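Local coordinates for protein NAD-dependent L-serine dehydrogenase (Pseudomonas aeruginosa, PDB 3OBB) that catalyses the NAD-dependent oxidation of L-serine and methyl-L-serine, with low activity toward beta-hydroxyisobutyrate, and works as a homotetramer built as a dimer of dimers, at residues A[176-181]-A[262-267]; A[222-227]-A[289-294]; A[244-249]-A[272-277]. All coordinates share one frame; numbering follows the deposited sequence.

Interaction 1: residues A[176-181]-A[262-267]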
ATOM      1  N   ASN A 176      -3.113 -16.610   9.622  1.00 27.32           N
ATOM      2  CA  ASN A 176      -4.136 -17.172   8.761  1.00 27.58           C
ATOM      3  C   ASN A 176      -5.168 -16.120   8.427  1.00 27.81           C
ATOM      4  O   ASN A 176      -5.499 -15.970   7.279  1.00 28.33           O
ATOM      5  CB  ASN A 176      -4.843 -18.365   9.409  1.00 26.78           C
ATOM      6  CG  ASN A 176      -5.974 -18.877   8.555  1.00 27.34           C
ATOM      7  OD1 ASN A 176      -5.759 -19.712   7.683  1.00 27.87           O
ATOM      8  ND2 ASN A 176      -7.198 -18.324   8.756  1.00 26.22           N
ATOM      9  N   ASN A 177      -5.694 -15.416   9.438  1.00 28.22           N
ATOM     10  CA  ASN A 177      -6.729 -14.415   9.188  1.00 27.92           C
ATOM     11  C   ASN A 177      -6.245 -13.191   8.448  1.00 27.60           C
ATOM     12  O   ASN A 177      -6.994 -12.627   7.633  1.00 27.32           O
ATOM     13  CB  ASN A 177      -7.549 -14.077  10.443  1.00 28.06           C
ATOM     14  CG  ASN A 177      -8.661 -15.099  10.666  1.00 29.84           C
ATOM     15  OD1 ASN A 177      -8.469 -16.257  10.306  1.00 29.08           O
ATOM     16  ND2 ASN A 177      -9.843 -14.673  11.182  1.00 26.42           N
ATOM     17  N   GLN A 178      -4.991 -12.804   8.684  1.00 27.25           N
ATOM     18  CA  GLN A 178      -4.404 -11.735   7.893  1.00 27.35           C
ATOM     19  C   GLN A 178      -4.281 -12.124   6.406  1.00 27.09           C
ATOM     20  O   GLN A 178      -4.548 -11.317   5.497  1.00 25.20           O
ATOM     21  CB  GLN A 178      -3.056 -11.298   8.443  1.00 27.58           C
ATOM     22  CG  GLN A 178      -2.513 -10.083   7.696  1.00 28.64           C
ATOM     23  CD  GLN A 178      -1.205  -9.550   8.299  1.00 31.30           C
ATOM     24  OE1 GLN A 178      -0.202 -10.275   8.384  1.00 31.33           O
ATOM     25  NE2 GLN A 178      -1.211  -8.291   8.698  1.00 31.67           N
ATOM     26  N   LEU A 179      -3.856 -13.362   6.166  1.00 27.27           N
ATOM     27  CA  LEU A 179      -3.792 -13.869   4.813  1.00 26.94           C
ATOM     28  C   LEU A 179      -5.215 -13.915   4.167  1.00 26.57           C
ATOM     29  O   LEU A 179      -5.382 -13.547   3.005  1.00 26.05           O
ATOM     30  CB  LEU A 179      -3.077 -15.226   4.753  1.00 26.04           C
ATOM     31  CG  LEU A 179      -2.985 -15.857   3.351  1.00 25.89           C
ATOM     32  CD1 LEU A 179      -2.345 -14.912   2.292  1.00 24.96           C
ATOM     33  CD2 LEU A 179      -2.163 -17.122   3.414  1.00 24.82           C
ATOM     34  N   LEU A 180      -6.214 -14.341   4.931  1.00 25.58           N
ATOM     35  CA  LEU A 180      -7.608 -14.312   4.448  1.00 25.81           C
ATOM     36  C   LEU A 180      -8.049 -12.913   4.001  1.00 26.05           C
ATOM     37  O   LEU A 180      -8.729 -12.767   2.980  1.00 26.80           O
ATOM     38  CB  LEU A 180      -8.579 -14.782   5.541  1.00 24.58           C
ATOM     39  CG  LEU A 180     -10.092 -14.605   5.300  1.00 26.46           C
ATOM     40  CD1 LEU A 180     -10.568 -15.185   3.989  1.00 22.63           C
ATOM     41  CD2 LEU A 180     -10.982 -15.110   6.530  1.00 24.46           C
ATOM     42  N   ALA A 181      -7.659 -11.898   4.761  1.00 25.51           N
ATOM     43  CA  ALA A 181      -8.077 -10.554   4.469  1.00 27.42           C
ATOM     44  C   ALA A 181      -7.455 -10.141   3.155  1.00 27.50           C
ATOM     45  O   ALA A 181      -8.100  -9.553   2.304  1.00 29.33           O
ATOM     46  CB  ALA A 181      -7.656  -9.583   5.598  1.00 26.39           C
ATOM     47  N   SER A 262       8.481  -7.930  11.668  1.00 39.13           N
ATOM     48  CA  SER A 262       8.092  -8.489  10.392  1.00 37.92           C
ATOM     49  C   SER A 262       7.394  -7.409   9.540  1.00 36.55           C
ATOM     50  O   SER A 262       6.562  -6.659  10.038  1.00 36.96           O
ATOM     51  CB  SER A 262       7.162  -9.693  10.598  1.00 37.37           C
ATOM     52  OG  SER A 262       7.773 -10.674  11.419  1.00 39.35           O
ATOM     53  N   SER A 263       7.740  -7.345   8.262  1.00 35.14           N
ATOM     54  CA  SER A 263       7.082  -6.457   7.316  1.00 33.91           C
ATOM     55  C   SER A 263       5.819  -7.133   6.755  1.00 33.19           C
ATOM     56  O   SER A 263       5.870  -8.254   6.209  1.00 31.65           O
ATOM     57  CB  SER A 263       8.044  -6.104   6.179  1.00 33.47           C
ATOM     58  OG  SER A 263       7.421  -5.262   5.229  1.00 33.00           O
ATOM     59  N   THR A 264       4.688  -6.443   6.896  1.00 32.62           N
ATOM     60  CA  THR A 264       3.396  -6.949   6.399  1.00 32.54           C
ATOM     61  C   THR A 264       2.678  -5.951   5.463  1.00 32.26           C
ATOM     62  O   THR A 264       1.584  -5.438   5.791  1.00 31.72           O
ATOM     63  CB  THR A 264       2.481  -7.306   7.555  1.00 31.55           C
ATOM     64  OG1 THR A 264       2.397  -6.171   8.441  1.00 33.39           O
ATOM     65  CG2 THR A 264       3.031  -8.498   8.275  1.00 32.98           C
ATOM     66  N   PRO A 265       3.279  -5.686   4.278  1.00 33.05           N
ATOM     67  CA  PRO A 265       2.696  -4.647   3.428  1.00 32.34           C
ATOM     68  C   PRO A 265       1.295  -4.960   2.939  1.00 31.21           C
ATOM     69  O   PRO A 265       0.465  -4.054   2.845  1.00 30.49           O
ATOM     70  CB  PRO A 265       3.689  -4.517   2.268  1.00 32.99           C
ATOM     71  CG  PRO A 265       4.504  -5.774   2.279  1.00 34.08           C
ATOM     72  CD  PRO A 265       4.507  -6.275   3.691  1.00 33.07           C
HETATM   73  N   MSE A 266       1.004  -6.222   2.664  1.00 30.84           N
HETATM   74  CA  MSE A 266      -0.339  -6.542   2.176  1.00 31.47           C
HETATM   75  C   MSE A 266      -1.329  -6.506   3.319  1.00 30.66           C
HETATM   76  O   MSE A 266      -2.350  -5.847   3.198  1.00 30.85           O
HETATM   77  CB  MSE A 266      -0.390  -7.891   1.422  1.00 31.60           C
HETATM   78  CG  MSE A 266       0.797  -8.127   0.532  1.00 36.24           C
HETATM   79 SE   MSE A 266       0.893  -6.881  -1.008  0.80 48.29          SE
HETATM   80  CE  MSE A 266      -0.938  -7.061  -1.429  1.00 33.86           C
ATOM     81  N   GLY A 267      -1.021  -7.204   4.418  1.00 30.39           N
ATOM     82  CA  GLY A 267      -1.871  -7.205   5.638  1.00 29.90           C
ATOM     83  C   GLY A 267      -2.139  -5.785   6.154  1.00 30.90           C
ATOM     84  O   GLY A 267      -3.292  -5.421   6.305  1.00 30.80           O
TER

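Interaction 2: residues A[222-227]-A[289-294]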
ATOM      1  N   ASN A 222     -17.426 -16.067  -2.288  1.00 30.76           N
ATOM      2  CA  ASN A 222     -17.141 -15.094  -3.341  1.00 30.39           C
ATOM      3  C   ASN A 222     -17.729 -13.719  -2.988  1.00 29.50           C
ATOM      4  O   ASN A 222     -18.896 -13.645  -2.626  1.00 30.76           O
ATOM      5  CB  ASN A 222     -17.646 -15.621  -4.695  1.00 30.65           C
ATOM      6  CG  ASN A 222     -17.218 -14.718  -5.854  1.00 33.11           C
ATOM      7  OD1 ASN A 222     -17.656 -13.540  -5.932  1.00 32.15           O
ATOM      8  ND2 ASN A 222     -16.303 -15.224  -6.720  1.00 29.09           N
ATOM      9  N   PRO A 223     -16.922 -12.629  -3.035  1.00 29.45           N
ATOM     10  CA  PRO A 223     -17.454 -11.307  -2.637  1.00 28.47           C
ATOM     11  C   PRO A 223     -18.398 -10.581  -3.601  1.00 29.01           C
ATOM     12  O   PRO A 223     -18.951  -9.542  -3.227  1.00 28.97           O
ATOM     13  CB  PRO A 223     -16.176 -10.484  -2.433  1.00 28.54           C
ATOM     14  CG  PRO A 223     -15.234 -11.065  -3.417  1.00 26.90           C
ATOM     15  CD  PRO A 223     -15.475 -12.535  -3.347  1.00 28.38           C
ATOM     16  N   TRP A 224     -18.605 -11.120  -4.804  1.00 29.49           N
ATOM     17  CA  TRP A 224     -19.456 -10.480  -5.845  1.00 28.90           C
ATOM     18  C   TRP A 224     -20.902 -10.954  -5.773  1.00 29.45           C
ATOM     19  O   TRP A 224     -21.147 -12.158  -5.879  1.00 29.73           O
ATOM     20  CB  TRP A 224     -18.918 -10.747  -7.257  1.00 28.46           C
ATOM     21  CG  TRP A 224     -19.514  -9.783  -8.261  1.00 29.19           C
ATOM     22  CD1 TRP A 224     -20.671  -9.945  -8.970  1.00 31.78           C
ATOM     23  CD2 TRP A 224     -18.998  -8.505  -8.634  1.00 29.50           C
ATOM     24  NE1 TRP A 224     -20.886  -8.859  -9.785  1.00 30.62           N
ATOM     25  CE2 TRP A 224     -19.889  -7.948  -9.572  1.00 29.96           C
ATOM     26  CE3 TRP A 224     -17.889  -7.752  -8.231  1.00 28.86           C
ATOM     27  CZ2 TRP A 224     -19.694  -6.678 -10.134  1.00 29.17           C
ATOM     28  CZ3 TRP A 224     -17.698  -6.496  -8.793  1.00 29.56           C
ATOM     29  CH2 TRP A 224     -18.603  -5.973  -9.727  1.00 30.47           C
ATOM     30  N   PRO A 225     -21.859 -10.022  -5.551  1.00 30.17           N
ATOM     31  CA  PRO A 225     -23.269 -10.411  -5.317  1.00 31.66           C
ATOM     32  C   PRO A 225     -23.758 -11.269  -6.443  1.00 33.24           C
ATOM     33  O   PRO A 225     -23.466 -10.957  -7.608  1.00 32.86           O
ATOM     34  CB  PRO A 225     -24.030  -9.063  -5.329  1.00 31.89           C
ATOM     35  CG  PRO A 225     -22.985  -8.081  -4.694  1.00 30.67           C
ATOM     36  CD  PRO A 225     -21.679  -8.554  -5.430  1.00 29.78           C
ATOM     37  N   GLY A 226     -24.469 -12.348  -6.104  1.00 34.29           N
ATOM     38  CA  GLY A 226     -25.039 -13.222  -7.158  1.00 36.31           C
ATOM     39  C   GLY A 226     -24.116 -14.342  -7.633  1.00 36.14           C
ATOM     40  O   GLY A 226     -24.585 -15.301  -8.238  1.00 36.22           O
ATOM     41  N   VAL A 227     -22.817 -14.256  -7.349  1.00 35.03           N
ATOM     42  CA  VAL A 227     -21.935 -15.338  -7.787  1.00 35.50           C
ATOM     43  C   VAL A 227     -22.212 -16.636  -7.023  1.00 37.49           C
ATOM     44  O   VAL A 227     -22.521 -17.667  -7.644  1.00 37.96           O
ATOM     45  CB  VAL A 227     -20.445 -14.944  -7.825  1.00 35.16           C
ATOM     46  CG1 VAL A 227     -19.561 -16.176  -8.129  1.00 33.61           C
ATOM     47  CG2 VAL A 227     -20.243 -13.908  -8.925  1.00 32.79           C
ATOM     48  N   VAL A 289     -17.923  -7.411   2.351  1.00 30.05           N
ATOM     49  CA  VAL A 289     -18.444  -6.067   2.023  1.00 30.82           C
ATOM     50  C   VAL A 289     -17.341  -5.140   1.480  1.00 31.40           C
ATOM     51  O   VAL A 289     -17.618  -4.113   0.814  1.00 32.11           O
ATOM     52  CB  VAL A 289     -19.168  -5.426   3.238  1.00 31.63           C
ATOM     53  CG1 VAL A 289     -18.146  -4.835   4.269  1.00 31.19           C
ATOM     54  CG2 VAL A 289     -20.167  -4.372   2.776  1.00 29.47           C
ATOM     55  N   VAL A 290     -16.092  -5.563   1.676  1.00 30.57           N
ATOM     56  CA  VAL A 290     -14.961  -4.870   1.077  1.00 29.98           C
ATOM     57  C   VAL A 290     -15.180  -4.722  -0.435  1.00 30.36           C
ATOM     58  O   VAL A 290     -14.661  -3.787  -1.026  1.00 31.11           O
ATOM     59  CB  VAL A 290     -13.615  -5.582   1.463  1.00 30.42           C
ATOM     60  CG1 VAL A 290     -13.407  -6.877   0.674  1.00 26.14           C
ATOM     61  CG2 VAL A 290     -12.410  -4.647   1.342  1.00 30.32           C
ATOM     62  N   GLN A 291     -15.962  -5.634  -1.039  1.00 29.50           N
ATOM     63  CA  GLN A 291     -16.374  -5.540  -2.456  1.00 29.24           C
ATOM     64  C   GLN A 291     -16.882  -4.147  -2.842  1.00 29.92           C
ATOM     65  O   GLN A 291     -16.632  -3.686  -3.941  1.00 30.53           O
ATOM     66  CB  GLN A 291     -17.442  -6.610  -2.816  1.00 29.09           C
ATOM     67  CG  GLN A 291     -17.707  -6.776  -4.350  1.00 29.25           C
ATOM     68  CD  GLN A 291     -16.472  -7.263  -5.110  1.00 28.34           C
ATOM     69  OE1 GLN A 291     -16.237  -8.459  -5.231  1.00 28.95           O
ATOM     70  NE2 GLN A 291     -15.686  -6.331  -5.627  1.00 29.46           N
ATOM     71  N   LYS A 292     -17.587  -3.481  -1.928  1.00 31.32           N
ATOM     72  CA  LYS A 292     -18.208  -2.186  -2.174  1.00 31.74           C
ATOM     73  C   LYS A 292     -17.190  -1.060  -2.457  1.00 32.93           C
ATOM     74  O   LYS A 292     -17.494  -0.077  -3.179  1.00 33.04           O
ATOM     75  CB  LYS A 292     -19.061  -1.801  -0.967  1.00 32.92           C
ATOM     76  CG  LYS A 292     -20.328  -2.645  -0.793  1.00 33.78           C
ATOM     77  CD  LYS A 292     -21.341  -1.879   0.070  1.00 33.25           C
ATOM     78  CE  LYS A 292     -22.588  -2.701   0.376  1.00 34.15           C
ATOM     79  NZ  LYS A 292     -23.451  -2.600  -0.841  1.00 38.46           N
ATOM     80  N   LEU A 293     -16.007  -1.176  -1.871  1.00 31.70           N
ATOM     81  CA  LEU A 293     -14.912  -0.258  -2.235  1.00 32.85           C
ATOM     82  C   LEU A 293     -14.661  -0.216  -3.756  1.00 33.32           C
ATOM     83  O   LEU A 293     -14.396   0.854  -4.324  1.00 33.41           O
ATOM     84  CB  LEU A 293     -13.622  -0.646  -1.502  1.00 31.68           C
ATOM     85  CG  LEU A 293     -13.590  -0.413   0.020  1.00 31.77           C
ATOM     86  CD1 LEU A 293     -12.186  -0.700   0.543  1.00 30.29           C
ATOM     87  CD2 LEU A 293     -14.009   1.019   0.344  1.00 30.83           C
ATOM     88  N   PHE A 294     -14.814  -1.366  -4.419  1.00 33.82           N
ATOM     89  CA  PHE A 294     -14.446  -1.508  -5.842  1.00 34.71           C
ATOM     90  C   PHE A 294     -15.594  -1.502  -6.830  1.00 37.35           C
ATOM     91  O   PHE A 294     -15.371  -1.244  -8.018  1.00 37.96           O
ATOM     92  CB  PHE A 294     -13.627  -2.785  -6.039  1.00 33.85           C
ATOM     93  CG  PHE A 294     -12.535  -2.942  -5.036  1.00 33.25           C
ATOM     94  CD1 PHE A 294     -12.656  -3.863  -4.004  1.00 31.58           C
ATOM     95  CD2 PHE A 294     -11.405  -2.142  -5.108  1.00 32.73           C
ATOM     96  CE1 PHE A 294     -11.656  -4.014  -3.070  1.00 32.57           C
ATOM     97  CE2 PHE A 294     -10.392  -2.270  -4.162  1.00 35.00           C
ATOM     98  CZ  PHE A 294     -10.526  -3.207  -3.138  1.00 35.52           C
TER

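Interaction 3: residues A[244-249]-A[272-277]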
ATOM      1  N   GLN A 244     -15.778  -5.583  11.357  1.00 33.70           N
ATOM      2  CA  GLN A 244     -15.156  -5.035  12.569  1.00 34.50           C
ATOM      3  C   GLN A 244     -14.258  -6.079  13.222  1.00 34.03           C
ATOM      4  O   GLN A 244     -13.153  -5.749  13.676  1.00 34.24           O
ATOM      5  CB  GLN A 244     -16.203  -4.525  13.555  1.00 34.64           C
ATOM      6  CG  GLN A 244     -15.611  -3.870  14.788  1.00 37.12           C
ATOM      7  CD  GLN A 244     -16.713  -3.346  15.730  1.00 38.96           C
ATOM      8  OE1 GLN A 244     -17.881  -3.746  15.623  1.00 39.42           O
ATOM      9  NE2 GLN A 244     -16.333  -2.484  16.667  1.00 38.67           N
ATOM     10  N   LEU A 245     -14.720  -7.333  13.237  1.00 33.39           N
ATOM     11  CA  LEU A 245     -13.928  -8.463  13.733  1.00 34.01           C
ATOM     12  C   LEU A 245     -12.698  -8.778  12.863  1.00 33.82           C
ATOM     13  O   LEU A 245     -11.601  -9.055  13.393  1.00 33.46           O
ATOM     14  CB  LEU A 245     -14.794  -9.716  13.857  1.00 34.72           C
ATOM     15  CG  LEU A 245     -15.879  -9.686  14.941  1.00 36.82           C
ATOM     16  CD1 LEU A 245     -16.714 -10.981  14.894  1.00 37.91           C
ATOM     17  CD2 LEU A 245     -15.266  -9.454  16.330  1.00 35.03           C
HETATM   18  N   MSE A 246     -12.871  -8.756  11.540  1.00 32.96           N
HETATM   19  CA  MSE A 246     -11.712  -8.836  10.661  1.00 32.52           C
HETATM   20  C   MSE A 246     -10.695  -7.704  10.956  1.00 32.73           C
HETATM   21  O   MSE A 246      -9.491  -7.956  10.988  1.00 32.77           O
HETATM   22  CB  MSE A 246     -12.136  -8.815   9.190  1.00 32.60           C
HETATM   23  CG  MSE A 246     -10.948  -8.851   8.221  1.00 34.87           C
HETATM   24 SE   MSE A 246      -9.768 -10.392   8.599  0.90 44.71          SE
HETATM   25  CE  MSE A 246     -10.720 -11.534   7.389  1.00 32.91           C
ATOM     26  N   ALA A 247     -11.170  -6.470  11.176  1.00 33.40           N
ATOM     27  CA  ALA A 247     -10.267  -5.329  11.470  1.00 34.12           C
ATOM     28  C   ALA A 247      -9.522  -5.562  12.784  1.00 35.26           C
ATOM     29  O   ALA A 247      -8.345  -5.229  12.906  1.00 36.57           O
ATOM     30  CB  ALA A 247     -11.048  -4.018  11.550  1.00 34.16           C
ATOM     31  N   LYS A 248     -10.217  -6.141  13.764  1.00 35.58           N
ATOM     32  CA  LYS A 248      -9.617  -6.498  15.044  1.00 35.93           C
ATOM     33  C   LYS A 248      -8.474  -7.496  14.821  1.00 34.92           C
ATOM     34  O   LYS A 248      -7.342  -7.266  15.261  1.00 34.04           O
ATOM     35  CB  LYS A 248     -10.681  -7.075  15.978  1.00 36.71           C
ATOM     36  CG  LYS A 248     -10.156  -7.662  17.322  1.00 41.34           C
ATOM     37  CD  LYS A 248     -10.168  -9.217  17.362  1.00 45.13           C
ATOM     38  CE  LYS A 248     -11.586  -9.854  17.176  1.00 46.14           C
ATOM     39  NZ  LYS A 248     -11.551 -11.267  16.589  1.00 44.36           N
ATOM     40  N   ASP A 249      -8.792  -8.598  14.141  1.00 33.63           N
ATOM     41  CA  ASP A 249      -7.835  -9.678  13.844  1.00 33.11           C
ATOM     42  C   ASP A 249      -6.611  -9.151  13.131  1.00 32.28           C
ATOM     43  O   ASP A 249      -5.511  -9.552  13.418  1.00 32.37           O
ATOM     44  CB  ASP A 249      -8.517 -10.754  12.981  1.00 32.47           C
ATOM     45  CG  ASP A 249      -9.440 -11.683  13.810  1.00 34.78           C
ATOM     46  OD1 ASP A 249      -9.489 -11.518  15.059  1.00 37.12           O
ATOM     47  OD2 ASP A 249     -10.105 -12.581  13.241  1.00 34.23           O
ATOM     48  N   SER A 272      -5.788  -0.978   6.589  1.00 29.96           N
ATOM     49  CA  SER A 272      -6.186   0.372   6.201  1.00 30.48           C
ATOM     50  C   SER A 272      -7.520   0.418   5.461  1.00 29.54           C
ATOM     51  O   SER A 272      -8.314   1.299   5.698  1.00 30.40           O
ATOM     52  CB  SER A 272      -5.079   1.014   5.369  1.00 31.79           C
ATOM     53  OG  SER A 272      -3.905   1.140   6.192  1.00 33.91           O
ATOM     54  N   LEU A 273      -7.751  -0.548   4.585  1.00 28.72           N
ATOM     55  CA  LEU A 273      -8.976  -0.652   3.780  1.00 29.26           C
ATOM     56  C   LEU A 273     -10.180  -1.070   4.637  1.00 28.86           C
ATOM     57  O   LEU A 273     -11.293  -0.517   4.492  1.00 28.87           O
ATOM     58  CB  LEU A 273      -8.759  -1.601   2.593  1.00 27.35           C
ATOM     59  CG  LEU A 273      -7.700  -1.113   1.566  1.00 31.53           C
ATOM     60  CD1 LEU A 273      -7.500  -2.144   0.471  1.00 28.21           C
ATOM     61  CD2 LEU A 273      -8.014   0.317   0.893  1.00 30.72           C
ATOM     62  N   TYR A 274      -9.940  -1.996   5.568  1.00 28.52           N
ATOM     63  CA  TYR A 274     -10.973  -2.340   6.556  1.00 28.33           C
ATOM     64  C   TYR A 274     -11.344  -1.143   7.402  1.00 29.29           C
ATOM     65  O   TYR A 274     -12.521  -0.934   7.693  1.00 29.44           O
ATOM     66  CB  TYR A 274     -10.627  -3.598   7.364  1.00 28.30           C
ATOM     67  CG  TYR A 274     -11.075  -4.799   6.581  1.00 29.33           C
ATOM     68  CD1 TYR A 274     -12.437  -5.121   6.508  1.00 29.94           C
ATOM     69  CD2 TYR A 274     -10.167  -5.555   5.819  1.00 28.30           C
ATOM     70  CE1 TYR A 274     -12.892  -6.186   5.741  1.00 28.13           C
ATOM     71  CE2 TYR A 274     -10.617  -6.627   5.035  1.00 28.36           C
ATOM     72  CZ  TYR A 274     -11.975  -6.926   4.997  1.00 29.58           C
ATOM     73  OH  TYR A 274     -12.432  -7.954   4.218  1.00 28.93           O
ATOM     74  N   ARG A 275     -10.366  -0.312   7.749  1.00 29.73           N
ATOM     75  CA  ARG A 275     -10.698   0.849   8.565  1.00 31.79           C
ATOM     76  C   ARG A 275     -11.556   1.863   7.804  1.00 31.74           C
ATOM     77  O   ARG A 275     -12.402   2.524   8.403  1.00 32.47           O
ATOM     78  CB  ARG A 275      -9.447   1.476   9.200  1.00 32.25           C
ATOM     79  CG  ARG A 275      -8.835   0.495  10.209  1.00 34.31           C
ATOM     80  CD  ARG A 275      -8.344   1.135  11.469  1.00 34.35           C
ATOM     81  NE  ARG A 275      -7.714   0.159  12.365  1.00 33.54           N
ATOM     82  CZ  ARG A 275      -6.455   0.213  12.797  1.00 33.78           C
ATOM     83  NH1 ARG A 275      -5.656   1.200  12.430  1.00 34.51           N
ATOM     84  NH2 ARG A 275      -5.993  -0.732  13.607  1.00 34.68           N
ATOM     85  N   LEU A 276     -11.325   1.958   6.489  1.00 31.68           N
ATOM     86  CA  LEU A 276     -12.141   2.769   5.571  1.00 32.47           C
ATOM     87  C   LEU A 276     -13.574   2.262   5.571  1.00 32.07           C
ATOM     88  O   LEU A 276     -14.496   3.029   5.602  1.00 32.15           O
ATOM     89  CB  LEU A 276     -11.571   2.653   4.156  1.00 32.60           C
ATOM     90  CG  LEU A 276     -10.735   3.796   3.548  1.00 36.24           C
ATOM     91  CD1 LEU A 276      -9.915   4.649   4.545  1.00 36.02           C
ATOM     92  CD2 LEU A 276      -9.909   3.365   2.310  1.00 32.10           C
ATOM     93  N   LEU A 277     -13.747   0.948   5.562  1.00 31.31           N
ATOM     94  CA  LEU A 277     -15.079   0.351   5.632  1.00 31.98           C
ATOM     95  C   LEU A 277     -15.785   0.741   6.915  1.00 32.87           C
ATOM     96  O   LEU A 277     -16.995   0.968   6.901  1.00 33.64           O
ATOM     97  CB  LEU A 277     -15.011  -1.181   5.514  1.00 30.73           C
ATOM     98  CG  LEU A 277     -14.696  -1.679   4.100  1.00 32.64           C
ATOM     99  CD1 LEU A 277     -14.494  -3.181   4.141  1.00 34.34           C
ATOM    100  CD2 LEU A 277     -15.821  -1.264   3.117  1.00 31.85           C
TER
HETATM  101  O   HOH W   1      -7.671  -2.818  14.283  1.00 41.16           O

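Interaction 1: residues A[176-181]-A[262-267]
In the all-helical C-terminal domain of this HIBADH-related dehydrogenase, the long helix 168-196 meets the first turn of helix 265-279 through Gln178, which reaches Gly267 and Thr264. The chain of Gln178 runs straight out from its helix, CG anti to the backbone N (chi1 -174°) and CD anti again beyond it, an extended course that carries the amide across to the partner backbone. There NE2 lies 3.3 Å from Gly267 CA, and Gln178 CG and CD rest against the same carbon. Glycine suits this place because NE2 occupies the space a side chain would need; Gln178 CA and Gly267 CA are 5.7 Å apart. The other branch of the amide, OE1, touches the methyl CG2 of Thr264 at 3.7 Å, the two side chains crossing at about a right angle. Threonine, just before helix 265-279, offers this methyl while its OG1 keeps a weak hydrogen bond to Gln254 OE1. The contact is buried, and the side chain of Gln178 is about 9 Å from that of the active-site Lys173. Helix 243-260 covers Gln178 through Leu250 and Gln254, while Glu189 of the second subunit accepts from the backbone N of Met266 and Gly267, where helix 265-279 begins.

Interaction 2: residues A[222-227]-A[289-294]
Pro223 and Gln291 bring their backbones to 5.9 Å between CA atoms, joining an irregular loop, 222-227, to a short, weakly bonded helix at about 291-294. The loop opens with an Asx turn: Asn222 OD1 accepts from Trp224 N at 2.8 Å, in the plane of its carbonyl, a role that asparagine fills well because its short amide folds back onto the following backbone. Pro223, at the middle of the turn, needs no backbone N-H of its own there and presents its ring to the helix.

Across the gap, Gln291 carries nearly the whole contact. Its CG is anti to the backbone N (chi1 -168°), but the chain then bends at chi2 (63°), which swings the amide across the indole, with OE1 beside the proline ring. OE1 comes up to Pro223 CG at 3.3 Å, and Gln291 CB and CG pack on the carbonyl oxygen of Pro223. That oxygen accepts a hydrogen bond from Tyr237 OH. The indole and amide planes stand 69° apart, and the six-membered ring of Trp224 approaches obliquely with CE3 3.5 Å from Gln291 CD. A long flexible glutamine can thus rest its aliphatic CB and CG against a carbonyl oxygen and lay its amide by the proline and indole rings, while NE2 donates to Ala188 O on helix 168-196.

The contact is plain packing within the helical domain, remote from the active-site lysine and the NAD(+) site. Trp224 also leans on Ala201 and on Met191, bringing in helices 201-209 and 168-196, and Val290 and Phe294 both reach Ile185. Within the loop, Pro225 covers part of one indole face, its CD lying 3.8 Å above the plane of Trp224 and displaced toward the rim.

Interaction 3: residues A[244-249]-A[272-277]
Met246, a selenomethionine in the crystal, and Tyr274 join helices 243-260 and 265-279, which follow each other as a helical hairpin. From CB, which points at the partner helix, the Met246 chain sends CG anti to the backbone N (chi1 178°). This sets CG over the centre of the Tyr274 ring, 3.9 Å from its centroid and 12° off the normal, a CH-pi contact. The chain then bends: SE turns to Ala181 and the carbonyl of Asn177, and CE ends against Leu180. A flexible, unbranched side chain can lie over the ring with CG and still reach helix 168-196 with SE and CE. The small Ala247 lets the backbones close in, to 5.8 Å between its CA and that of Tyr274, with its CB 4.2 Å from Tyr274 CB. The phenol end of the tyrosine is satisfied by Phe287 O. A water joins the helices at one side, donating to Ala247 O at 2.9 Å and accepting from Arg275 NH2 in the guanidinium plane. On helix 243-260 Lys248, which binds NAD(+), forms a salt bridge with Asp249. Helix 168-196 packs beside the pair, its Ile185 touching Tyr274, while the backbone O of Ser262 of the third subunit accepts from Arg275 NH1.

From the N-terminal side of the helical domain, interaction 1 starts on helix 168-196 and closes a loop of 80 residues at the beginning of helix 265-279. Interaction 2 starts within that loop, at 222-227, and ends beyond it at 289-294, so the two cross. Interaction 3 is nested inside the loop of interaction 2 and crosses interaction 1, its 244-249 segment lying within the first loop and its 272-277 segment after it. Interactions 1 and 3 share helix 265-279 and meet at Asn177 and Asp249; Leu277 packs on Val290, Val289 and Leu293 to connect interactions 3 and 2. Together they tie the loop 222-227 and four helices into one domain.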